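V-type ATPase 116 kDa subunit (Meiothermus ruber, PDB 3RRK) is the cytoplasmic N-terminal domain of subunit I, the subunit a homolog of a V-ATPase, whose whole protein probably takes part in rotary proton transport. Local coordinates at residues K63-E66 with A67-S70; A72-S75 with L76-G80; G92-E95 with E96-V100; V249-L252 with S253-G257; L263-R266 with A267-V271. One frame throughout, in Å; residues are numbered along the deposited sequence.

Interaction 1 (K63-E66 with A67-S70)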
# COMPACT_ATOMS: atom_id res chain seq x y z
N LYS A 63 13.15 15.78 -8.69
CA LYS A 63 12.48 14.52 -8.98
C LYS A 63 13.17 13.37 -8.25
O LYS A 63 12.50 12.50 -7.70
CB LYS A 63 12.40 14.23 -10.48
CG LYS A 63 11.49 15.16 -11.28
CD LYS A 63 10.01 14.81 -11.14
CE LYS A 63 9.55 13.85 -12.24
NZ LYS A 63 8.08 13.53 -12.14
N ARG A 64 14.50 13.36 -8.23
CA ARG A 64 15.24 12.29 -7.54
C ARG A 64 15.07 12.32 -6.02
O ARG A 64 15.02 11.25 -5.38
CB ARG A 64 16.73 12.27 -7.95
CG ARG A 64 16.93 12.01 -9.45
CD ARG A 64 18.31 12.41 -9.96
NE ARG A 64 19.37 11.91 -9.09
CZ ARG A 64 20.65 12.24 -9.24
NH1 ARG A 64 21.01 13.05 -10.22
NH2 ARG A 64 21.55 11.74 -8.41
N TRP A 65 14.95 13.51 -5.44
CA TRP A 65 14.71 13.62 -4.00
C TRP A 65 13.31 13.15 -3.62
O TRP A 65 13.11 12.56 -2.56
CB TRP A 65 14.95 15.04 -3.50
CG TRP A 65 16.37 15.38 -3.23
CD1 TRP A 65 17.14 16.28 -3.90
CD2 TRP A 65 17.21 14.81 -2.21
NE1 TRP A 65 18.40 16.32 -3.36
CE2 TRP A 65 18.47 15.43 -2.32
CE3 TRP A 65 17.01 13.84 -1.22
CZ2 TRP A 65 19.54 15.11 -1.48
CZ3 TRP A 65 18.07 13.53 -0.38
CH2 TRP A 65 19.32 14.16 -0.51
N GLU A 66 12.35 13.42 -4.50
CA GLU A 66 10.99 12.93 -4.31
C GLU A 66 10.95 11.40 -4.36
O GLU A 66 10.21 10.77 -3.60
CB GLU A 66 10.07 13.51 -5.36
CG GLU A 66 9.84 15.01 -5.22
CD GLU A 66 8.94 15.57 -6.31
OE1 GLU A 66 9.09 15.12 -7.48
OE2 GLU A 66 8.10 16.46 -6.00
N ALA A 67 11.76 10.82 -5.24
CA ALA A 67 11.87 9.37 -5.37
C ALA A 67 12.51 8.79 -4.10
O ALA A 67 12.07 7.75 -3.60
CB ALA A 67 12.69 9.00 -6.62
N VAL A 68 13.53 9.46 -3.58
CA VAL A 68 14.05 9.10 -2.27
C VAL A 68 12.95 9.15 -1.19
O VAL A 68 12.80 8.21 -0.43
CB VAL A 68 15.21 9.99 -1.82
CG1 VAL A 68 15.67 9.56 -0.45
CG2 VAL A 68 16.35 9.94 -2.81
N VAL A 69 12.17 10.22 -1.15
CA VAL A 69 11.10 10.29 -0.17
C VAL A 69 10.15 9.10 -0.30
O VAL A 69 9.84 8.41 0.67
CB VAL A 69 10.29 11.60 -0.28
CG1 VAL A 69 8.95 11.46 0.44
CG2 VAL A 69 11.08 12.79 0.26
N SER A 70 9.69 8.86 -1.51
CA SER A 70 8.73 7.79 -1.75
C SER A 70 9.28 6.38 -1.46
O SER A 70 8.59 5.55 -0.90
CB SER A 70 8.19 7.92 -3.17
OG SER A 70 7.90 6.65 -3.70
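With CG1 of Val68 anti to the backbone N (chi1 179°), CG2 is left anti to the carbonyl carbon and beside N, back over the preceding turn. There Val68 CG2 sits 3.2 Å from Arg64 O and meets the indole of Trp65, with 4.3 Å between Val68 CG2 and Trp65 CE3. The methyl approaches the ring system obliquely, in loose apolar contact. Val69 repeats the placement one residue on: its CG2 rests 3.5 Å from Trp65 O. Both valines put a branch beside a carbonyl that is already engaged in the backbone pattern. That pattern is the i to i+4 bonding of an alpha helix, here within helix 56-79: Val68 N gives to Arg64 O at 2.9 Å, with an N-H...O angle of 163°, and Ser70 N gives to Glu66 O, also at 2.9 Å. Ala67 N and Val69 N bond likewise to Lys63 O and Trp65 O. The polar ends leave the helix for other partners. Arg64 forms salt bridges with Glu98 and Glu95 of helix 94-138, and Glu66 one with Lys275 of helix 224-281. Trp65 packs between these two helices, touching Leu94 on the one and Ala267 and Glu270 on the other.

Interaction 2 (A72-S75 with L76-G80)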
# COMPACT_ATOMS: atom_id res chain seq x y z
N ALA A 72 11.80 5.56 0.63
CA ALA A 72 12.01 5.39 2.06
C ALA A 72 10.67 5.15 2.76
O ALA A 72 10.56 4.26 3.60
CB ALA A 72 12.74 6.59 2.65
N GLU A 73 9.64 5.94 2.43
CA GLU A 73 8.31 5.70 3.00
C GLU A 73 7.88 4.26 2.74
O GLU A 73 7.54 3.53 3.66
CB GLU A 73 7.27 6.66 2.45
CG GLU A 73 7.28 8.02 3.16
CD GLU A 73 6.32 9.06 2.56
OE1 GLU A 73 5.72 8.79 1.49
OE2 GLU A 73 6.19 10.14 3.17
N GLN A 74 7.92 3.86 1.48
CA GLN A 74 7.52 2.51 1.13
C GLN A 74 8.30 1.49 1.98
O GLN A 74 7.71 0.56 2.52
CB GLN A 74 7.65 2.28 -0.38
CG GLN A 74 7.55 0.83 -0.84
CD GLN A 74 8.93 0.17 -1.01
OE1 GLN A 74 9.23 -0.84 -0.36
NE2 GLN A 74 9.75 0.73 -1.89
N SER A 75 9.61 1.68 2.12
CA SER A 75 10.42 0.76 2.92
C SER A 75 10.05 0.74 4.40
O SER A 75 9.94 -0.32 5.00
CB SER A 75 11.92 1.02 2.73
OG SER A 75 12.26 0.99 1.35
N LEU A 76 9.85 1.92 4.98
CA LEU A 76 9.54 2.03 6.40
C LEU A 76 8.20 1.36 6.72
O LEU A 76 8.04 0.69 7.75
CB LEU A 76 9.55 3.49 6.83
CG LEU A 76 10.95 4.12 6.91
CD1 LEU A 76 10.84 5.63 6.92
CD2 LEU A 76 11.71 3.63 8.13
N THR A 77 7.25 1.51 5.80
CA THR A 77 5.96 0.84 5.90
C THR A 77 6.09 -0.67 6.02
O THR A 77 5.51 -1.29 6.92
CB THR A 77 5.06 1.19 4.71
OG1 THR A 77 4.71 2.58 4.77
CG2 THR A 77 3.80 0.35 4.76
N VAL A 78 6.87 -1.25 5.12
CA VAL A 78 7.11 -2.69 5.12
C VAL A 78 7.75 -3.15 6.41
O VAL A 78 7.47 -4.22 6.93
CB VAL A 78 8.03 -3.09 3.96
CG1 VAL A 78 8.52 -4.54 4.09
CG2 VAL A 78 7.32 -2.87 2.66
N VAL A 79 8.62 -2.30 6.91
CA VAL A 79 9.45 -2.63 8.05
C VAL A 79 8.68 -2.38 9.33
O VAL A 79 8.91 -3.03 10.35
CB VAL A 79 10.79 -1.85 7.97
CG1 VAL A 79 11.23 -1.34 9.29
CG2 VAL A 79 11.85 -2.73 7.33
N GLY A 80 7.73 -1.46 9.27
CA GLY A 80 6.85 -1.21 10.39
C GLY A 80 7.43 -0.15 11.29
O GLY A 80 7.47 -0.30 12.52
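Gln74 and Val78 lie side by side and point the same way, one helical turn apart, with Gln74 OE1 4.1 Å from Val78 CG2. The Gln74 chain leaves anti to its backbone N (chi1 167°) and then bends at chi2, which carries the amide forward alongside the valine. Leu76 is turned differently: its CG comes over the carbonyl of the preceding turn, 3.3 Å from Ala72 O, and CD1 follows at 3.6 Å from the same oxygen. Thr77 directs OG1 back toward Glu73 O and donates a hydrogen bond of 3.2 Å to it, approaching from above the carbonyl plane, 45° out of it. The backbone Thr77 N reaches the same Glu73 O at 3.0 Å, almost in line with the carbonyl. Val78 N and Val79 N bond to Gln74 O and Ser75 O, and the helix then stops. Gly80, with a phi of 90°, is the C' residue of a Schellman motif that closes helix 56-79: Leu81 N bonds to Leu76 O, and Gly80 N reaches Leu76 O at 2.7 Å and Thr77 O only weakly. Ser75 OG is paired with Gln71 O, while its side chain packs on helices 94-138 and 224-281. Chemically, Glu73 O takes two donors from Thr77, which gives the exposed hydroxyl a partner within its own helix, and the Schellman bonds give backbone partners to amides at the terminus.

Interaction 3 (G92-E95 with E96-V100)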
# COMPACT_ATOMS: atom_id res chain seq x y z
N GLY A 92 24.97 13.04 3.59
CA GLY A 92 25.71 12.83 2.35
C GLY A 92 25.08 13.44 1.11
O GLY A 92 24.05 14.11 1.17
N SER A 93 25.72 13.20 -0.03
CA SER A 93 25.19 13.59 -1.33
C SER A 93 23.89 12.84 -1.62
O SER A 93 23.56 11.86 -0.96
CB SER A 93 26.20 13.29 -2.45
OG SER A 93 26.48 11.90 -2.59
N LEU A 94 23.16 13.34 -2.60
CA LEU A 94 21.98 12.67 -3.14
C LEU A 94 22.39 11.33 -3.75
O LEU A 94 21.72 10.32 -3.58
CB LEU A 94 21.35 13.58 -4.19
CG LEU A 94 20.25 13.12 -5.13
CD1 LEU A 94 18.97 12.80 -4.38
CD2 LEU A 94 20.02 14.19 -6.19
N GLU A 95 23.52 11.32 -4.43
CA GLU A 95 24.09 10.10 -4.97
C GLU A 95 24.34 9.03 -3.89
O GLU A 95 23.93 7.88 -4.01
CB GLU A 95 25.36 10.42 -5.74
CG GLU A 95 25.10 11.14 -7.10
CD GLU A 95 24.68 12.64 -7.00
OE1 GLU A 95 25.00 13.31 -5.98
OE2 GLU A 95 24.05 13.14 -7.96
N GLU A 96 25.00 9.42 -2.81
CA GLU A 96 25.16 8.53 -1.66
C GLU A 96 23.80 8.06 -1.11
O GLU A 96 23.61 6.87 -0.88
CB GLU A 96 25.97 9.24 -0.59
CG GLU A 96 26.78 8.37 0.30
CD GLU A 96 27.64 9.19 1.28
OE1 GLU A 96 27.64 10.45 1.22
OE2 GLU A 96 28.30 8.56 2.12
N ALA A 97 22.86 8.97 -0.92
CA ALA A 97 21.52 8.61 -0.42
C ALA A 97 20.84 7.59 -1.32
O ALA A 97 20.29 6.58 -0.87
CB ALA A 97 20.62 9.85 -0.28
N GLU A 98 20.87 7.88 -2.61
CA GLU A 98 20.26 7.01 -3.56
C GLU A 98 20.95 5.63 -3.57
O GLU A 98 20.30 4.58 -3.73
CB GLU A 98 20.36 7.65 -4.94
CG GLU A 98 19.42 8.79 -5.23
CD GLU A 98 19.83 9.46 -6.56
OE1 GLU A 98 21.05 9.45 -6.88
OE2 GLU A 98 18.95 9.97 -7.28
N ALA A 99 22.28 5.62 -3.41
CA ALA A 99 23.06 4.38 -3.50
C ALA A 99 22.82 3.50 -2.29
O ALA A 99 22.87 2.27 -2.39
CB ALA A 99 24.56 4.68 -3.65
N VAL A 100 22.55 4.13 -1.16
CA VAL A 100 22.26 3.45 0.10
C VAL A 100 20.85 2.85 0.12
O VAL A 100 20.60 1.85 0.77
CB VAL A 100 22.46 4.41 1.31
CG1 VAL A 100 21.91 3.82 2.62
CG2 VAL A 100 23.92 4.76 1.45
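Ser93 OG accepts a hydrogen bond from Glu96 N at 2.9 Å, with an N-H...O angle of 167°, and so caps the first turn of helix 94-138 as its N-cap residue. The same oxygen also lies 3.4 Å from Glu96 CB. With chi1 at 64°, OG sits between the backbone N and the carbonyl carbon of Ser93, the rotation that points it forward at the amides of the opening turn. Ser93 O in turn receives Ala97 N at 3.0 Å. Glu96, extended beyond CG, sends its carboxylate back to the loop, where Glu96 OE1 comes 3.3 Å from Gly92 CA.

On another side of the turn, Leu94 and Glu98 run across one another at an angle, and Leu94 CG is 4.0 Å from Glu98 CD. The aliphatic part of Glu98 also follows the backbone, its CG 3.2 Å from Leu94 O. Glu95 OE2 and Glu98 OE1 stay 4.9 Å apart, and both carboxylates face Arg64, which probably offsets the repulsion of the like charges. Beyond this shell, Ala97 touches Phe90 of the preceding loop, and Glu98 packs on Val68 of helix 56-79.

Interaction 4 (V249-L252 with S253-G257)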
# COMPACT_ATOMS: atom_id res chain seq x y z
N VAL A 249 12.57 -9.61 7.13
CA VAL A 249 12.07 -8.28 7.37
C VAL A 249 12.67 -7.69 8.66
O VAL A 249 13.16 -6.55 8.65
CB VAL A 249 10.52 -8.27 7.39
CG1 VAL A 249 10.00 -6.89 7.75
CG2 VAL A 249 9.98 -8.72 6.02
N ALA A 250 12.67 -8.46 9.74
CA ALA A 250 13.34 -8.05 10.97
C ALA A 250 14.79 -7.67 10.71
O ALA A 250 15.25 -6.61 11.11
CB ALA A 250 13.26 -9.14 12.03
N ARG A 251 15.51 -8.55 10.03
CA ARG A 251 16.90 -8.29 9.70
C ARG A 251 17.06 -6.98 8.93
O ARG A 251 18.01 -6.24 9.13
CB ARG A 251 17.49 -9.47 8.94
CG ARG A 251 18.91 -9.29 8.45
CD ARG A 251 19.43 -10.57 7.82
NE ARG A 251 19.39 -11.69 8.76
CZ ARG A 251 18.63 -12.78 8.63
NH1 ARG A 251 17.84 -12.93 7.57
NH2 ARG A 251 18.68 -13.74 9.55
N LEU A 252 16.11 -6.67 8.06
CA LEU A 252 16.21 -5.44 7.29
C LEU A 252 15.97 -4.22 8.18
O LEU A 252 16.59 -3.17 8.01
CB LEU A 252 15.24 -5.47 6.11
CG LEU A 252 15.35 -4.31 5.12
CD1 LEU A 252 16.73 -4.26 4.54
CD2 LEU A 252 14.31 -4.41 4.01
N SER A 253 15.07 -4.37 9.15
CA SER A 253 14.81 -3.32 10.12
C SER A 253 16.06 -3.01 10.97
O SER A 253 16.49 -1.87 11.11
CB SER A 253 13.66 -3.72 11.03
OG SER A 253 13.19 -2.60 11.76
N ARG A 254 16.64 -4.05 11.55
CA ARG A 254 17.82 -3.86 12.36
C ARG A 254 18.98 -3.27 11.56
O ARG A 254 19.71 -2.41 12.04
CB ARG A 254 18.23 -5.18 13.02
CG ARG A 254 17.18 -5.74 13.96
CD ARG A 254 17.74 -6.88 14.82
NE ARG A 254 18.15 -8.01 14.00
CZ ARG A 254 17.37 -9.03 13.67
NH1 ARG A 254 16.12 -9.07 14.11
NH2 ARG A 254 17.83 -10.01 12.91
N GLU A 255 19.15 -3.72 10.32
CA GLU A 255 20.29 -3.27 9.54
C GLU A 255 20.10 -1.86 9.00
O GLU A 255 21.06 -1.11 8.84
CB GLU A 255 20.53 -4.22 8.37
CG GLU A 255 20.99 -5.61 8.75
CD GLU A 255 21.02 -6.55 7.55
OE1 GLU A 255 20.37 -6.23 6.51
OE2 GLU A 255 21.69 -7.61 7.65
N SER A 256 18.86 -1.51 8.71
CA SER A 256 18.61 -0.34 7.88
C SER A 256 17.47 0.59 8.33
O SER A 256 17.25 1.63 7.71
CB SER A 256 18.36 -0.79 6.43
OG SER A 256 19.57 -1.03 5.76
N GLY A 257 16.73 0.20 9.37
CA GLY A 257 15.63 1.02 9.85
C GLY A 257 16.01 2.47 10.13
O GLY A 257 15.37 3.41 9.64
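Side-chain packing brings Arg251 and Glu255 together: they lie side by side and point the same way. Arg251 CG is 3.3 Å from Glu255 OE2, but the charged ends do not pair: Arg251 NE remains 4.8 Å from Glu255 OE2, and the guanidinium and carboxylate planes stand 56° apart. Bending at chi3 turns the Arg251 guanidinium away, and its NH1 forms a salt bridge with Glu248 on the same helix.

A second kind is the packing of a guanidinium face over backbone. Arg254 also bends at chi3, folding its flat group back over the previous turn; Arg251 CA lies 3.7 Å above the plane on one face, offset toward the rim, and Ala250 CB is 3.5 Å from Arg254 NH1.

Main-chain bonds form the third group. Arg254 N to Ala250 O measures 2.9 Å and is close to straight, whereas Ser256 N to Leu252 O is a weak bond at 130°. The weakening coincides with a phi of -138° at Ser256, away from helical values; Gly257 N still reaches Ser253 O at 2.7 Å. Leu252 packs on Arg107 of helix 94-138. Chemically, any electrostatic gain between Arg251 and Glu255 is probably modest: they attract without a direct bond, Glu255 has a weak, long pairing with Arg107, and the like-charged Arg251 NE and Arg254 NH2 lie 4.7 Å apart.

Interaction 5 (L263-R266 with A267-V271)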
# COMPACT_ATOMS: atom_id res chain seq x y z
N LEU A 263 17.23 9.16 5.91
CA LEU A 263 17.12 9.45 4.48
C LEU A 263 15.82 10.18 4.22
O LEU A 263 15.77 11.19 3.51
CB LEU A 263 17.14 8.15 3.67
CG LEU A 263 18.51 7.46 3.63
CD1 LEU A 263 18.40 5.95 3.43
CD2 LEU A 263 19.43 8.13 2.60
N TRP A 264 14.75 9.65 4.80
CA TRP A 264 13.45 10.23 4.62
C TRP A 264 13.50 11.68 5.05
O TRP A 264 13.03 12.59 4.35
CB TRP A 264 12.44 9.46 5.46
CG TRP A 264 11.05 10.00 5.36
CD1 TRP A 264 10.14 9.75 4.37
CD2 TRP A 264 10.41 10.90 6.28
NE1 TRP A 264 8.98 10.43 4.62
CE2 TRP A 264 9.11 11.15 5.78
CE3 TRP A 264 10.81 11.51 7.48
CZ2 TRP A 264 8.20 11.98 6.44
CZ3 TRP A 264 9.90 12.34 8.13
CH2 TRP A 264 8.62 12.57 7.61
N THR A 265 14.10 11.88 6.21
CA THR A 265 14.15 13.19 6.82
C THR A 265 14.91 14.17 5.92
O THR A 265 14.37 15.20 5.51
CB THR A 265 14.76 13.09 8.21
OG1 THR A 265 13.93 12.24 9.00
CG2 THR A 265 14.84 14.45 8.87
N ARG A 266 16.14 13.84 5.58
CA ARG A 266 16.88 14.71 4.69
C ARG A 266 16.10 15.02 3.40
O ARG A 266 16.10 16.16 2.93
CB ARG A 266 18.24 14.10 4.39
CG ARG A 266 18.97 14.69 3.21
CD ARG A 266 19.55 16.04 3.51
NE ARG A 266 20.30 16.58 2.37
CZ ARG A 266 21.51 16.15 1.99
NH1 ARG A 266 22.12 15.16 2.66
NH2 ARG A 266 22.10 16.71 0.94
N ALA A 267 15.43 14.01 2.85
CA ALA A 267 14.74 14.17 1.57
C ALA A 267 13.47 15.00 1.68
O ALA A 267 13.20 15.82 0.82
CB ALA A 267 14.47 12.81 0.90
N LYS A 268 12.68 14.78 2.72
CA LYS A 268 11.53 15.66 2.97
C LYS A 268 11.94 17.13 2.93
O LYS A 268 11.26 17.93 2.27
CB LYS A 268 10.88 15.34 4.31
CG LYS A 268 9.83 14.23 4.22
CD LYS A 268 8.67 14.70 3.36
CE LYS A 268 7.33 14.21 3.89
NZ LYS A 268 6.28 14.27 2.83
N ASP A 269 13.04 17.48 3.59
CA ASP A 269 13.51 18.87 3.59
C ASP A 269 14.02 19.30 2.25
O ASP A 269 13.90 20.48 1.88
CB ASP A 269 14.63 19.10 4.61
CG ASP A 269 14.24 18.70 6.01
OD1 ASP A 269 13.02 18.68 6.32
OD2 ASP A 269 15.16 18.39 6.80
N GLU A 270 14.64 18.37 1.54
CA GLU A 270 15.24 18.69 0.26
C GLU A 270 14.14 19.07 -0.72
O GLU A 270 14.26 20.06 -1.46
CB GLU A 270 16.07 17.53 -0.26
CG GLU A 270 17.41 17.46 0.39
CD GLU A 270 18.29 18.61 -0.03
OE1 GLU A 270 17.86 19.37 -0.91
OE2 GLU A 270 19.40 18.75 0.51
N VAL A 271 13.06 18.31 -0.69
CA VAL A 271 11.93 18.57 -1.56
C VAL A 271 11.28 19.94 -1.26
O VAL A 271 11.06 20.74 -2.18
CB VAL A 271 10.92 17.42 -1.47
CG1 VAL A 271 9.63 17.81 -2.13
CG2 VAL A 271 11.53 16.15 -2.11
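Two i to i+4 side-chain pairs on helix 224-281 make up this contact, a salt bridge between Arg266 and Glu270 and a CH-pi contact between Trp264 and Lys268. They are set on the regular alpha-helical bonding of this helix, in which Lys268 N donates to Trp264 O at 2.8 Å.

In the CH-pi pair the lysine chain crosses the indole at a slant. Lys268 CG stands over the six-membered ring, 3.7 Å from its centroid and 21° off the ring normal, and Lys268 CE comes down near the outer part of the same ring, 3.5 Å from Trp264 CZ2. The Lys268 chain bends at chi2 and chi3, which keeps its methylenes against the indole. With CG anti to the backbone N (chi1 179°), the Trp264 indole extends on the carbonyl side, where Lys268 can cross its face; its NE1 bonds to Glu73 of helix 56-79.

Arg266 has other partners as well: its NH1 bonds to the carbonyl oxygens of Gly92 and Phe90 in the loop before helix 94-138, while Glu270 OE2 is shared with Arg273 in a further salt bridge. Two cations on one carboxylate oxygen would probably stabilise the charged form of the buried Glu270. Leu263 packs on Phe90 of the same loop. Glu270 OE2 lies in the guanidinium plane, at its edge, and uses its anti lone pair to accept from Arg266 NE at 3.0 Å, with an N-H...O angle of 167°; Arg266 NH2 adds a weak bond of 3.4 Å to the same oxygen.

Three helices carry all five contacts: 56-79 holds interactions 1 and 2, 94-138 interaction 3, and 224-281 interactions 4 and 5. Interaction 1 touches interactions 3 and 5. Trp65 CE2 lies 3.4 Å from Leu94 CD1 of interaction 3, and Val69 CG2 lies 3.4 Å from Ala267 CB of interaction 5, the centres of 1 and 5 being about 8 Å apart. Interactions 3 and 5 meet where Ala97 CB is 3.6 Å from Leu263 CD2. Interactions 2 and 5 meet at Ala72 CB and Trp264 CB, 4.0 Å apart. Interaction 2 also reaches interaction 4 through Val79 CG1 and Ser253 OG, 3.4 Å apart. Interactions 1 and 4 do not touch.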